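Long-range contacts in ferulic acid esterase, AmCE1/Fae1A (Anaeromyces mucronatus, PDB 5CXX), which probably hydrolyses feruloyl esters as a CE1 ferulic acid esterase of the alpha/beta-hydrolase fold, and here holds ferulic acid in its pocket: residues N124-L129 and L163-M168; A178-P183 and S223-F228; P183-G188 and K230-I235; C218-S223 and W245-G250. All blocks are in the same frame, centred on the assembly; numbering follows the deposited sequence.

Interaction 1: residues N124-L129 and L163-M168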
loop_
_atom_site.group_PDB
_atom_site.type_symbol
_atom_site.label_atom_id
_atom_site.label_comp_id
_atom_site.label_asym_id
_atom_site.label_seq_id
_atom_site.Cartn_x
_atom_site.Cartn_y
_atom_site.Cartn_z
ATOM N N ASN A 124 12.706 5.732 4.530
ATOM C CA ASN A 124 12.493 7.104 4.922
ATOM C C ASN A 124 11.131 7.627 4.518
ATOM O O ASN A 124 10.726 8.731 4.935
ATOM C CB ASN A 124 13.618 7.996 4.294
ATOM C CG ASN A 124 13.760 9.300 5.014
ATOM O OD1 ASN A 124 13.785 9.334 6.267
ATOM N ND2 ASN A 124 13.952 10.383 4.252
ATOM N N PHE A 125 10.406 6.855 3.713
ATOM C CA PHE A 125 9.079 7.237 3.295
ATOM C C PHE A 125 8.122 7.398 4.493
ATOM O O PHE A 125 7.175 8.184 4.384
ATOM C CB PHE A 125 8.488 6.205 2.297
ATOM C CG PHE A 125 7.174 6.698 1.716
ATOM C CD1 PHE A 125 7.177 7.752 0.794
ATOM C CD2 PHE A 125 5.961 6.166 2.128
ATOM C CE1 PHE A 125 5.974 8.281 0.317
ATOM C CE2 PHE A 125 4.788 6.665 1.653
ATOM C CZ PHE A 125 4.768 7.722 0.719
ATOM N N ILE A 126 8.418 6.746 5.621
ATOM C CA ILE A 126 7.575 7.001 6.806
ATOM C C ILE A 126 7.573 8.495 7.157
ATOM O O ILE A 126 6.533 9.063 7.471
ATOM C CB ILE A 126 8.020 6.137 8.000
ATOM C CG1 ILE A 126 7.026 6.303 9.174
ATOM C CG2 ILE A 126 9.449 6.540 8.504
ATOM C CD1 ILE A 126 7.288 5.204 10.262
ATOM N N ASN A 127 8.692 9.183 6.982
ATOM C CA ASN A 127 8.765 10.593 7.257
ATOM C C ASN A 127 8.089 11.437 6.143
ATOM O O ASN A 127 7.364 12.396 6.439
ATOM C CB ASN A 127 10.245 11.029 7.440
ATOM C CG ASN A 127 10.851 10.335 8.644
ATOM O OD1 ASN A 127 10.227 10.386 9.712
ATOM N ND2 ASN A 127 11.963 9.603 8.484
ATOM N N GLU A 128 8.302 11.028 4.887
ATOM C CA GLU A 128 7.642 11.709 3.736
ATOM C C GLU A 128 6.129 11.646 3.880
ATOM O O GLU A 128 5.454 12.667 3.743
ATOM C CB GLU A 128 8.067 11.032 2.409
ATOM C CG GLU A 128 7.399 11.658 1.154
ATOM C CD GLU A 128 7.869 13.105 0.939
ATOM O OE1 GLU A 128 8.884 13.529 1.550
ATOM O OE2 GLU A 128 7.201 13.831 0.170
ATOM N N LEU A 129 5.625 10.465 4.244
ATOM C CA LEU A 129 4.162 10.314 4.314
ATOM C C LEU A 129 3.599 11.191 5.463
ATOM O O LEU A 129 2.632 11.935 5.287
ATOM C CB LEU A 129 3.820 8.818 4.483
ATOM C CG LEU A 129 2.286 8.604 4.655
ATOM C CD1 LEU A 129 1.534 8.898 3.360
ATOM C CD2 LEU A 129 2.039 7.122 5.101
ATOM N N LEU A 163 3.557 -2.185 5.660
ATOM C CA LEU A 163 3.458 -2.918 6.924
ATOM C C LEU A 163 4.273 -2.228 8.028
ATOM O O LEU A 163 3.827 -2.138 9.177
ATOM C CB LEU A 163 4.008 -4.353 6.770
ATOM C CG LEU A 163 3.012 -5.279 6.084
ATOM C CD1 LEU A 163 3.720 -6.610 5.630
ATOM C CD2 LEU A 163 1.832 -5.636 7.044
ATOM N N TYR A 164 5.464 -1.738 7.655
ATOM C CA TYR A 164 6.312 -1.066 8.640
ATOM C C TYR A 164 5.580 0.158 9.205
ATOM O O TYR A 164 5.518 0.377 10.426
ATOM C CB TYR A 164 7.637 -0.681 7.952
ATOM C CG TYR A 164 8.553 0.174 8.790
ATOM C CD1 TYR A 164 9.072 -0.301 9.992
ATOM C CD2 TYR A 164 8.965 1.398 8.294
ATOM C CE1 TYR A 164 9.949 0.488 10.731
ATOM C CE2 TYR A 164 9.867 2.209 9.046
ATOM C CZ TYR A 164 10.301 1.736 10.264
ATOM O OH TYR A 164 11.199 2.510 10.988
ATOM N N ILE A 165 5.082 1.001 8.293
ATOM C CA ILE A 165 4.446 2.224 8.752
ATOM C C ILE A 165 3.152 1.898 9.479
ATOM O O ILE A 165 2.802 2.496 10.531
ATOM C CB ILE A 165 4.206 3.183 7.561
ATOM C CG1 ILE A 165 5.540 3.660 6.960
ATOM C CG2 ILE A 165 3.355 4.384 8.067
ATOM C CD1 ILE A 165 5.314 4.354 5.571
ATOM N N GLY A 166 2.361 0.966 8.927
ATOM C CA GLY A 166 1.045 0.628 9.499
ATOM C C GLY A 166 1.161 0.035 10.899
ATOM O O GLY A 166 0.212 0.209 11.695
ATOM N N TYR A 167 2.269 -0.657 11.205
ATOM C CA TYR A 167 2.399 -1.188 12.556
ATOM C C TYR A 167 3.142 -0.195 13.453
ATOM O O TYR A 167 2.722 -0.047 14.650
ATOM C CB TYR A 167 3.089 -2.580 12.569
ATOM C CG TYR A 167 2.041 -3.636 12.288
ATOM C CD1 TYR A 167 1.723 -3.968 10.965
ATOM C CD2 TYR A 167 1.382 -4.285 13.338
ATOM C CE1 TYR A 167 0.729 -4.916 10.685
ATOM C CE2 TYR A 167 0.355 -5.225 13.090
ATOM C CZ TYR A 167 0.056 -5.537 11.743
ATOM O OH TYR A 167 -0.970 -6.449 11.537
ATOM N N MET A 168 4.137 0.531 12.939
ATOM C CA MET A 168 4.839 1.436 13.866
ATOM C C MET A 168 3.974 2.651 14.180
ATOM O O MET A 168 4.147 3.218 15.291
ATOM C CB MET A 168 6.171 1.926 13.300
ATOM C CG MET A 168 7.221 0.760 13.119
ATOM S SD MET A 168 7.609 -0.229 14.636
ATOM C CE MET A 168 6.417 -1.566 14.575
#

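Interaction 2: residues A178-P183 and S223-F228. With FER (3-(4-hydroxy-3-methoxyphenyl)-2-propenoic acid), chain D.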
loop_
_atom_site.group_PDB
_atom_site.type_symbol
_atom_site.label_atom_id
_atom_site.label_comp_id
_atom_site.label_asym_id
_atom_site.label_seq_id
_atom_site.Cartn_x
_atom_site.Cartn_y
_atom_site.Cartn_z
ATOM N N ALA A 178 -0.774 -5.374 2.276
ATOM C CA ALA A 178 0.582 -5.678 1.853
ATOM C C ALA A 178 0.522 -6.755 0.785
ATOM O O ALA A 178 0.251 -7.934 1.122
ATOM C CB ALA A 178 1.454 -6.165 3.056
ATOM N N PHE A 179 0.770 -6.399 -0.480
ATOM C CA PHE A 179 0.677 -7.380 -1.568
ATOM C C PHE A 179 2.079 -7.793 -1.943
ATOM O O PHE A 179 2.849 -6.984 -2.481
ATOM C CB PHE A 179 -0.101 -6.773 -2.776
ATOM C CG PHE A 179 -1.326 -5.956 -2.354
ATOM C CD1 PHE A 179 -2.123 -6.353 -1.277
ATOM C CD2 PHE A 179 -1.617 -4.733 -3.020
ATOM C CE1 PHE A 179 -3.173 -5.580 -0.841
ATOM C CE2 PHE A 179 -2.713 -3.962 -2.606
ATOM C CZ PHE A 179 -3.499 -4.370 -1.504
ATOM N N ALA A 180 2.424 -9.025 -1.561
ATOM C CA ALA A 180 3.757 -9.617 -1.797
ATOM C C ALA A 180 4.871 -8.776 -1.184
ATOM O O ALA A 180 5.827 -8.412 -1.889
ATOM C CB ALA A 180 4.020 -9.853 -3.304
ATOM N N PRO A 181 4.820 -8.518 0.123
ATOM C CA PRO A 181 5.858 -7.680 0.747
ATOM C C PRO A 181 7.287 -8.267 0.696
ATOM O O PRO A 181 7.534 -9.464 0.803
ATOM C CB PRO A 181 5.374 -7.570 2.221
ATOM C CG PRO A 181 4.570 -8.863 2.475
ATOM C CD PRO A 181 3.796 -8.953 1.114
ATOM N N ALA A 182 8.226 -7.341 0.485
ATOM C CA ALA A 182 9.643 -7.649 0.354
ATOM C C ALA A 182 10.282 -8.074 1.687
ATOM O O ALA A 182 9.788 -7.673 2.764
ATOM C CB ALA A 182 10.350 -6.361 -0.225
ATOM N N PRO A 183 11.420 -8.765 1.615
ATOM C CA PRO A 183 12.175 -9.090 2.839
ATOM C C PRO A 183 12.691 -7.860 3.543
ATOM O O PRO A 183 12.867 -6.787 2.934
ATOM C CB PRO A 183 13.364 -9.914 2.345
ATOM C CG PRO A 183 13.507 -9.539 0.830
ATOM C CD PRO A 183 12.088 -9.269 0.385
ATOM N N SER A 223 8.872 -15.338 -7.444
ATOM C CA SER A 223 10.306 -15.537 -7.655
ATOM C C SER A 223 11.147 -14.350 -7.086
ATOM O O SER A 223 12.411 -14.455 -7.029
ATOM C CB SER A 223 10.587 -15.682 -9.167
ATOM O OG SER A 223 10.166 -14.505 -9.806
ATOM N N VAL A 224 10.496 -13.285 -6.625
ATOM C CA VAL A 224 11.221 -12.086 -6.187
ATOM C C VAL A 224 11.222 -12.004 -4.652
ATOM O O VAL A 224 12.302 -11.750 -4.080
ATOM C CB VAL A 224 10.611 -10.826 -6.763
ATOM C CG1 VAL A 224 11.253 -9.495 -6.215
ATOM C CG2 VAL A 224 10.738 -10.880 -8.301
ATOM N N VAL A 225 10.058 -12.224 -4.019
ATOM C CA VAL A 225 10.046 -12.131 -2.555
ATOM C C VAL A 225 9.824 -13.496 -1.875
ATOM O O VAL A 225 9.866 -13.557 -0.670
ATOM C CB VAL A 225 8.983 -11.104 -2.025
ATOM C CG1 VAL A 225 9.256 -9.671 -2.630
ATOM C CG2 VAL A 225 7.507 -11.534 -2.316
ATOM N N GLY A 226 9.567 -14.552 -2.651
ATOM C CA GLY A 226 9.590 -15.919 -2.127
ATOM C C GLY A 226 8.670 -16.133 -0.945
ATOM O O GLY A 226 7.470 -15.828 -1.024
ATOM N N GLN A 227 9.291 -16.577 0.154
ATOM C CA GLN A 227 8.539 -16.939 1.357
ATOM C C GLN A 227 8.529 -15.811 2.355
ATOM O O GLN A 227 8.080 -16.032 3.521
ATOM C CB GLN A 227 9.163 -18.180 1.972
ATOM C CG GLN A 227 9.014 -19.370 1.019
ATOM C CD GLN A 227 7.573 -19.776 0.839
ATOM O OE1 GLN A 227 6.919 -20.150 1.805
ATOM N NE2 GLN A 227 7.069 -19.708 -0.389
ATOM N N PHE A 228 8.975 -14.619 1.981
ATOM C CA PHE A 228 8.969 -13.550 2.997
ATOM C C PHE A 228 7.581 -13.116 3.418
ATOM O O PHE A 228 7.365 -12.948 4.624
ATOM C CB PHE A 228 9.848 -12.361 2.536
ATOM C CG PHE A 228 11.329 -12.708 2.710
ATOM C CD1 PHE A 228 11.901 -12.625 3.984
ATOM C CD2 PHE A 228 12.081 -13.259 1.664
ATOM C CE1 PHE A 228 13.231 -13.010 4.208
ATOM C CE2 PHE A 228 13.439 -13.678 1.884
ATOM C CZ PHE A 228 14.020 -13.520 3.151
HETATM C C4 FER D . 15.117 -7.925 -1.759
HETATM C C5 FER D . 14.451 -8.512 -2.874
HETATM C C6 FER D . 13.415 -7.849 -3.465
HETATM C C3 FER D . 14.627 -6.711 -1.244
HETATM C C2 FER D . 13.607 -6.019 -1.838
HETATM C C1 FER D . 12.983 -6.589 -2.933
HETATM C C10 FER D . 14.669 -5.170 0.462
HETATM C C7 FER D . 11.887 -5.821 -3.589
HETATM C C8 FER D . 11.416 -6.065 -4.824
HETATM C C9 FER D . 10.285 -5.188 -5.357
HETATM O O1 FER D . 9.791 -4.223 -4.691
HETATM O O2 FER D . 9.857 -5.419 -6.518
HETATM O O4 FER D . 16.158 -8.494 -1.090
HETATM O O3 FER D . 15.322 -6.274 -0.155
#

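Interaction 3: residues P183-G188 and K230-I235. With FER (3-(4-hydroxy-3-methoxyphenyl)-2-propenoic acid), chain D.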
loop_
_atom_site.group_PDB
_atom_site.type_symbol
_atom_site.label_atom_id
_atom_site.label_comp_id
_atom_site.label_asym_id
_atom_site.label_seq_id
_atom_site.Cartn_x
_atom_site.Cartn_y
_atom_site.Cartn_z
ATOM N N PRO A 183 11.420 -8.765 1.615
ATOM C CA PRO A 183 12.175 -9.090 2.839
ATOM C C PRO A 183 12.691 -7.860 3.543
ATOM O O PRO A 183 12.867 -6.787 2.934
ATOM C CB PRO A 183 13.364 -9.914 2.345
ATOM C CG PRO A 183 13.507 -9.539 0.830
ATOM C CD PRO A 183 12.088 -9.269 0.385
ATOM N N GLY A 184 12.971 -8.032 4.839
ATOM C CA GLY A 184 13.739 -7.072 5.612
ATOM C C GLY A 184 12.967 -6.193 6.578
ATOM O O GLY A 184 13.593 -5.311 7.238
ATOM N N ILE A 185 11.654 -6.399 6.710
ATOM C CA ILE A 185 10.989 -5.683 7.820
ATOM C C ILE A 185 11.695 -6.136 9.110
ATOM O O ILE A 185 12.017 -5.332 9.991
ATOM C CB ILE A 185 9.503 -6.004 7.941
ATOM C CG1 ILE A 185 8.806 -5.467 6.683
ATOM C CG2 ILE A 185 8.898 -5.344 9.227
ATOM C CD1 ILE A 185 7.342 -5.922 6.652
ATOM N N THR A 186 11.878 -7.448 9.201
ATOM C CA THR A 186 12.542 -8.102 10.344
ATOM C C THR A 186 13.811 -8.803 9.768
ATOM O O THR A 186 14.014 -8.810 8.536
ATOM C CB THR A 186 11.584 -9.119 10.980
ATOM O OG1 THR A 186 11.022 -9.884 9.918
ATOM C CG2 THR A 186 10.413 -8.386 11.713
ATOM N N PRO A 187 14.695 -9.332 10.604
ATOM C CA PRO A 187 15.939 -9.883 10.049
ATOM C C PRO A 187 15.693 -11.036 9.105
ATOM O O PRO A 187 14.826 -11.914 9.335
ATOM C CB PRO A 187 16.701 -10.360 11.290
ATOM C CG PRO A 187 16.171 -9.489 12.431
ATOM C CD PRO A 187 14.703 -9.375 12.084
ATOM N N GLY A 188 16.542 -11.102 8.074
ATOM C CA GLY A 188 16.372 -12.187 7.101
ATOM C C GLY A 188 17.542 -12.219 6.134
ATOM O O GLY A 188 18.470 -11.443 6.270
ATOM N N LYS A 230 4.929 -14.956 3.655
ATOM C CA LYS A 230 4.524 -15.995 4.603
ATOM C C LYS A 230 5.249 -15.841 5.965
ATOM O O LYS A 230 4.632 -16.064 7.030
ATOM C CB LYS A 230 4.826 -17.385 4.026
ATOM C CG LYS A 230 4.290 -18.533 4.895
ATOM C CD LYS A 230 4.505 -19.843 4.101
ATOM C CE LYS A 230 4.015 -21.043 4.921
ATOM N NZ LYS A 230 4.279 -22.340 4.201
ATOM N N SER A 231 6.517 -15.465 5.927
ATOM C CA SER A 231 7.254 -15.258 7.190
ATOM C C SER A 231 6.607 -14.141 8.022
ATOM O O SER A 231 6.500 -14.291 9.255
ATOM C CB SER A 231 8.775 -14.972 6.943
ATOM O OG SER A 231 9.045 -13.604 6.622
ATOM N N TYR A 232 6.141 -13.087 7.363
ATOM C CA TYR A 232 5.467 -11.995 8.094
ATOM C C TYR A 232 4.145 -12.488 8.681
ATOM O O TYR A 232 3.782 -12.113 9.809
ATOM C CB TYR A 232 5.255 -10.814 7.167
ATOM C CG TYR A 232 6.560 -10.216 6.689
ATOM C CD1 TYR A 232 7.710 -10.202 7.471
ATOM C CD2 TYR A 232 6.623 -9.675 5.420
ATOM C CE1 TYR A 232 8.905 -9.624 7.015
ATOM C CE2 TYR A 232 7.799 -9.099 4.958
ATOM C CZ TYR A 232 8.933 -9.080 5.744
ATOM O OH TYR A 232 10.102 -8.459 5.259
ATOM N N HIS A 233 3.394 -13.256 7.891
ATOM C CA HIS A 233 2.163 -13.872 8.443
ATOM C C HIS A 233 2.483 -14.639 9.716
ATOM O O HIS A 233 1.758 -14.567 10.726
ATOM C CB HIS A 233 1.515 -14.768 7.369
ATOM C CG HIS A 233 0.575 -15.775 7.926
ATOM N ND1 HIS A 233 -0.592 -15.425 8.581
ATOM C CD2 HIS A 233 0.652 -17.135 7.983
ATOM C CE1 HIS A 233 -1.201 -16.530 8.985
ATOM N NE2 HIS A 233 -0.477 -17.582 8.624
ATOM N N GLU A 234 3.547 -15.402 9.654
ATOM C CA GLU A 234 3.894 -16.239 10.798
ATOM C C GLU A 234 4.302 -15.417 12.036
ATOM O O GLU A 234 3.933 -15.746 13.149
ATOM C CB GLU A 234 4.986 -17.222 10.384
ATOM C CG GLU A 234 4.373 -18.273 9.446
ATOM C CD GLU A 234 5.380 -19.218 8.782
ATOM O OE1 GLU A 234 4.951 -20.111 8.019
ATOM O OE2 GLU A 234 6.589 -19.071 9.009
ATOM N N ILE A 235 5.081 -14.355 11.829
ATOM C CA ILE A 235 5.522 -13.521 12.932
ATOM C C ILE A 235 4.330 -12.770 13.539
ATOM O O ILE A 235 4.177 -12.782 14.724
ATOM C CB ILE A 235 6.576 -12.473 12.390
ATOM C CG1 ILE A 235 7.868 -13.212 12.015
ATOM C CG2 ILE A 235 6.836 -11.353 13.454
ATOM C CD1 ILE A 235 8.780 -12.426 10.985
HETATM C C4 FER D . 15.117 -7.925 -1.759
HETATM C C5 FER D . 14.451 -8.512 -2.874
HETATM C C6 FER D . 13.415 -7.849 -3.465
HETATM C C3 FER D . 14.627 -6.711 -1.244
HETATM C C2 FER D . 13.607 -6.019 -1.838
HETATM C C1 FER D . 12.983 -6.589 -2.933
HETATM C C10 FER D . 14.669 -5.170 0.462
HETATM C C7 FER D . 11.887 -5.821 -3.589
HETATM C C8 FER D . 11.416 -6.065 -4.824
HETATM C C9 FER D . 10.285 -5.188 -5.357
HETATM O O1 FER D . 9.791 -4.223 -4.691
HETATM O O2 FER D . 9.857 -5.419 -6.518
HETATM O O4 FER D . 16.158 -8.494 -1.090
HETATM O O3 FER D . 15.322 -6.274 -0.155
#

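Interaction 4: residues C218-S223 and W245-G250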
loop_
_atom_site.group_PDB
_atom_site.type_symbol
_atom_site.label_atom_id
_atom_site.label_comp_id
_atom_site.label_asym_id
_atom_site.label_seq_id
_atom_site.Cartn_x
_atom_site.Cartn_y
_atom_site.Cartn_z
ATOM N N CYS A 218 0.227 -13.058 -1.235
ATOM C CA CYS A 218 1.389 -13.345 -2.085
ATOM C C CYS A 218 1.042 -14.470 -3.034
ATOM O O CYS A 218 0.278 -15.368 -2.655
ATOM C CB CYS A 218 2.619 -13.767 -1.229
ATOM S SG CYS A 218 4.194 -13.785 -2.174
ATOM N N GLY A 219 1.591 -14.461 -4.262
ATOM C CA GLY A 219 1.540 -15.634 -5.108
ATOM C C GLY A 219 2.227 -16.832 -4.428
ATOM O O GLY A 219 3.158 -16.683 -3.629
ATOM N N THR A 220 1.839 -18.035 -4.810
ATOM C CA THR A 220 2.516 -19.242 -4.267
ATOM C C THR A 220 3.905 -19.407 -4.933
ATOM O O THR A 220 4.745 -20.134 -4.428
ATOM C CB THR A 220 1.730 -20.518 -4.520
ATOM O OG1 THR A 220 1.418 -20.578 -5.906
ATOM C CG2 THR A 220 0.401 -20.492 -3.692
ATOM N N ASN A 221 4.152 -18.681 -6.032
ATOM C CA ASN A 221 5.365 -18.914 -6.827
ATOM C C ASN A 221 6.036 -17.589 -7.139
ATOM O O ASN A 221 6.418 -17.334 -8.288
ATOM C CB ASN A 221 5.041 -19.636 -8.121
ATOM C CG ASN A 221 4.528 -21.055 -7.861
ATOM O OD1 ASN A 221 3.368 -21.258 -7.475
ATOM N ND2 ASN A 221 5.421 -22.037 -7.990
ATOM N N ASP A 222 6.169 -16.754 -6.105
ATOM C CA ASP A 222 6.731 -15.416 -6.299
ATOM C C ASP A 222 8.263 -15.569 -6.277
ATOM O O ASP A 222 8.849 -15.825 -5.220
ATOM C CB ASP A 222 6.240 -14.446 -5.204
ATOM C CG ASP A 222 6.662 -13.023 -5.496
ATOM O OD1 ASP A 222 7.863 -12.805 -5.797
ATOM O OD2 ASP A 222 5.820 -12.115 -5.414
ATOM N N SER A 223 8.872 -15.338 -7.444
ATOM C CA SER A 223 10.306 -15.537 -7.655
ATOM C C SER A 223 11.147 -14.350 -7.086
ATOM O O SER A 223 12.411 -14.455 -7.029
ATOM C CB SER A 223 10.587 -15.682 -9.167
ATOM O OG SER A 223 10.166 -14.505 -9.806
ATOM N N TRP A 245 -4.438 -13.413 5.873
ATOM C CA TRP A 245 -3.363 -13.895 5.021
ATOM C C TRP A 245 -3.926 -14.886 4.006
ATOM O O TRP A 245 -4.717 -15.757 4.404
ATOM C CB TRP A 245 -2.281 -14.570 5.894
ATOM C CG TRP A 245 -1.386 -15.574 5.170
ATOM C CD1 TRP A 245 -1.371 -16.917 5.383
ATOM C CD2 TRP A 245 -0.324 -15.315 4.183
ATOM N NE1 TRP A 245 -0.404 -17.536 4.614
ATOM C CE2 TRP A 245 0.228 -16.587 3.850
ATOM C CE3 TRP A 245 0.157 -14.174 3.527
ATOM C CZ2 TRP A 245 1.266 -16.740 2.954
ATOM C CZ3 TRP A 245 1.205 -14.335 2.582
ATOM C CH2 TRP A 245 1.746 -15.603 2.326
ATOM N N PHE A 246 -3.507 -14.719 2.725
ATOM C CA PHE A 246 -3.856 -15.763 1.758
ATOM C C PHE A 246 -2.868 -15.767 0.617
ATOM O O PHE A 246 -2.156 -14.773 0.397
ATOM C CB PHE A 246 -5.288 -15.590 1.193
ATOM C CG PHE A 246 -5.471 -14.361 0.314
ATOM C CD1 PHE A 246 -5.772 -13.134 0.904
ATOM C CD2 PHE A 246 -5.295 -14.438 -1.074
ATOM C CE1 PHE A 246 -5.919 -11.966 0.132
ATOM C CE2 PHE A 246 -5.458 -13.239 -1.892
ATOM C CZ PHE A 246 -5.759 -12.027 -1.251
ATOM N N GLU A 247 -2.856 -16.889 -0.105
ATOM C CA GLU A 247 -1.909 -17.047 -1.252
ATOM C C GLU A 247 -2.678 -17.192 -2.536
ATOM O O GLU A 247 -3.718 -17.831 -2.593
ATOM C CB GLU A 247 -0.965 -18.257 -1.021
ATOM C CG GLU A 247 -0.063 -18.008 0.154
ATOM C CD GLU A 247 0.783 -19.234 0.420
ATOM O OE1 GLU A 247 0.311 -20.249 0.975
ATOM O OE2 GLU A 247 1.975 -19.206 0.133
ATOM N N VAL A 248 -2.136 -16.609 -3.606
ATOM C CA VAL A 248 -2.800 -16.645 -4.902
ATOM C C VAL A 248 -2.206 -17.788 -5.700
ATOM O O VAL A 248 -0.993 -17.795 -5.950
ATOM C CB VAL A 248 -2.577 -15.304 -5.636
ATOM C CG1 VAL A 248 -3.293 -15.371 -6.976
ATOM C CG2 VAL A 248 -3.121 -14.151 -4.715
ATOM N N PRO A 249 -3.008 -18.820 -6.017
ATOM C CA PRO A 249 -2.401 -20.054 -6.517
ATOM C C PRO A 249 -1.744 -19.905 -7.915
ATOM O O PRO A 249 -2.422 -19.404 -8.826
ATOM C CB PRO A 249 -3.583 -21.050 -6.555
ATOM C CG PRO A 249 -4.766 -20.204 -6.609
ATOM C CD PRO A 249 -4.464 -18.948 -5.835
ATOM N N GLY A 250 -0.475 -20.310 -8.010
ATOM C CA GLY A 250 0.280 -20.252 -9.243
ATOM C C GLY A 250 0.786 -18.857 -9.599
ATOM O O GLY A 250 1.510 -18.722 -10.587
HETATM O O HOH W 1 3.354 -17.230 -0.701
#

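Interaction 1: residues N124-L129 and L163-M168
Phe-125 meets Ile-165 near the start of helix 125-140: ring atom CD2 lies 3.9 Å from Ile-165 CD1, and the two side chains cross at about a right angle, with the methyl oblique to the ring. The ring also reaches Leu-62 of strand 58-62. Ile-126 carries most of this segment's share. With its CG1 opposite the backbone N (chi1 -174°), it runs toward helix 157-168 and slides antiparallel past Ile-165. Its CB sits 3.7 Å from Ile-165 CG1, while Ile-165 CD1 reaches past the side chain to lie 3.7 Å from Ile-126 CA, against the helix backbone. Ile-126 CD1 comes to 4.1 Å from Tyr-164 CE2, crossing the tyrosine at about a right angle. Asn-127 turns its CB away and ties back within its own segment, ND2 donating to Asn-124 OD1 over 2.9 Å from well above that carbonyl plane. One turn on from Phe-125, Leu-129 adds CD2, 4.2 Å from Ile-165 CG2. Ile-165 is met at CG1, CG2 and CD1. The axes of the two short helical segments cross at -64° and come no nearer than 10.6 Å, a gap bridged by isoleucine and leucine chains with an aromatic ring from each helix. Apolar throughout, the contact rests on shape and the exclusion of water, with no directional bond to set its geometry.

Interaction 2: residues A178-P183 and S223-F228
Pro-183 sets its CB squarely over the ring of Phe-228, a CH-pi contact 3.4 Å from CB to the ring centroid and only 7° off the normal. The apolar packing centres on Val-225. Its CG2 sits between the backbone N and the carbonyl carbon (chi1 -58°), which puts it 4.0 Å from Ala-180 CB, while CG1 of the valine lies 3.6 Å from Ala-182 CA. Pro-181 O stands 3.6 Å from Val-225 CB, is buried here and has no partner in the model. A type II' turn from Val-225 to Phe-228, closed by Phe-228 N to Val-225 O at 3.0 Å, brings both side chains to the loop that follows strand 175-179; Gly-226 supplies its positive phi. Ferulic acid lies across Pro-183 from the phenyl ring, with Pro-183 CG 3.4 Å from O4 of the ligand. Ala-182 CB and Val-224 CG1 touch its ring and propenoate chain. An alanine at Phe-228 removes the ring under Pro-183 CB and would probably open a gap there, leaving the proline less firmly held. Segment 178-183 leaves strand 175-179, which is hydrogen-bonded to strand 213-219. Pro-181 packs on Ala-159 and Leu-163 of helix 157-168, and Phe-228 opens helix 228-238.

Interaction 3: residues P183-G188 and K230-I235
Tyr-232 and Ile-185 each hold their CG or CG1 opposite the carbonyl carbon (chi1 -64° and -66°), which sends the tyrosine ring out from helix 228-238 toward the loop and lets the isoleucine lie over it. Ile-185 CD1 covers one ring face, displaced from the ring centre, 3.8 Å from the centroid and 3.6 Å from Tyr-232 CE2: a CH-pi contact. The phenol oxygen is gripped twice. It accepts the N-H of Ile-185 over 3.0 Å in a nearly straight bond (166°), and it gives its own proton to the carbonyl of Ala-182. Gly-184 N is also close to the hydroxyl, at 2.9 Å, but too badly angled to bond; a side chain on this residue would collide with the carbonyl oxygen before it. At the ring edge, Thr-186 OG1 sits 3.6 Å from Tyr-232 CE1. The same oxygen meets Ile-235 CD1 tip to tip, one helical turn along. A phenylalanine at Tyr-232 would keep the ring but would probably leave Ile-185 N and Ala-182 O without their shared mate, setting the bend of the loop freer to shift. The loop runs between helix 228-238 and helix 157-168, where Ile-185 also packs on Arg-160 and Leu-163, and leads from strand 175-179 into the hairpin of strands 188-190 and 194-196.

Interaction 4: residues C218-S223 and W245-G250
Gly-219 and Val-248 pair in parallel register at the C-terminal ends of strands 213-219 and 244-248, with Val-248 N bonded to Cys-218 O (2.9 Å) and Thr-220 N to Val-248 O (3.1 Å). Helix 228-238 links the two strands in a beta-alpha-beta crossover at one edge of the alpha/beta-hydrolase sheet. Cys-218 N to Phe-246 O adds a weak bond. Trp-245 brings the far end of its indole to Cys-218, CH2 lying 4.1 Å from Cys-218 CB, which approaches the ring obliquely. Past the strand end, Thr-220 takes over: CG2 lies 3.7 Å from Glu-247 CB, the chains crossing at about a right angle. Its OG1, held between backbone N and carbonyl carbon by chi1 of 52°, serves two partners. It accepts the N-H of Gly-250 over 2.8 Å and donates to Asn-221 OD1 over 2.6 Å; the first bond joins the two departing loops, the second ties Thr-220 to its neighbour. Beyond them Asp-222 bonds His-253, consistent with a Ser-His-Asp triad with Ser-156. The Glu-247 side chain runs out extended, and a water between it and the neighbouring strand donates to both OE2 of Glu-247 and, over 3.0 Å, Gly-219 O.

Interactions 2 and 3 share Pro-183 and lie about 9 Å apart between centres. Ala-182 O of the first meets Tyr-232 OH of the second at 2.6 Å, a probable hydrogen bond that ties the loop lining the ferulic acid to helix 228-238. Interaction 4, also about 9 Å from interaction 2 between centres, shares Ser-223 with it. Ala-180 CB packs 3.6 Å from Asp-222 OD2, beside the probable triad, and Val-225 also touches Ser-156 and His-253. Interaction 1 stands farther back, yet Leu-163 CD1 lies 3.5 Å from Ala-178 CB and Leu-163 CB 3.7 Å from Ile-185 CD1. Interactions 1 and 4 do not touch.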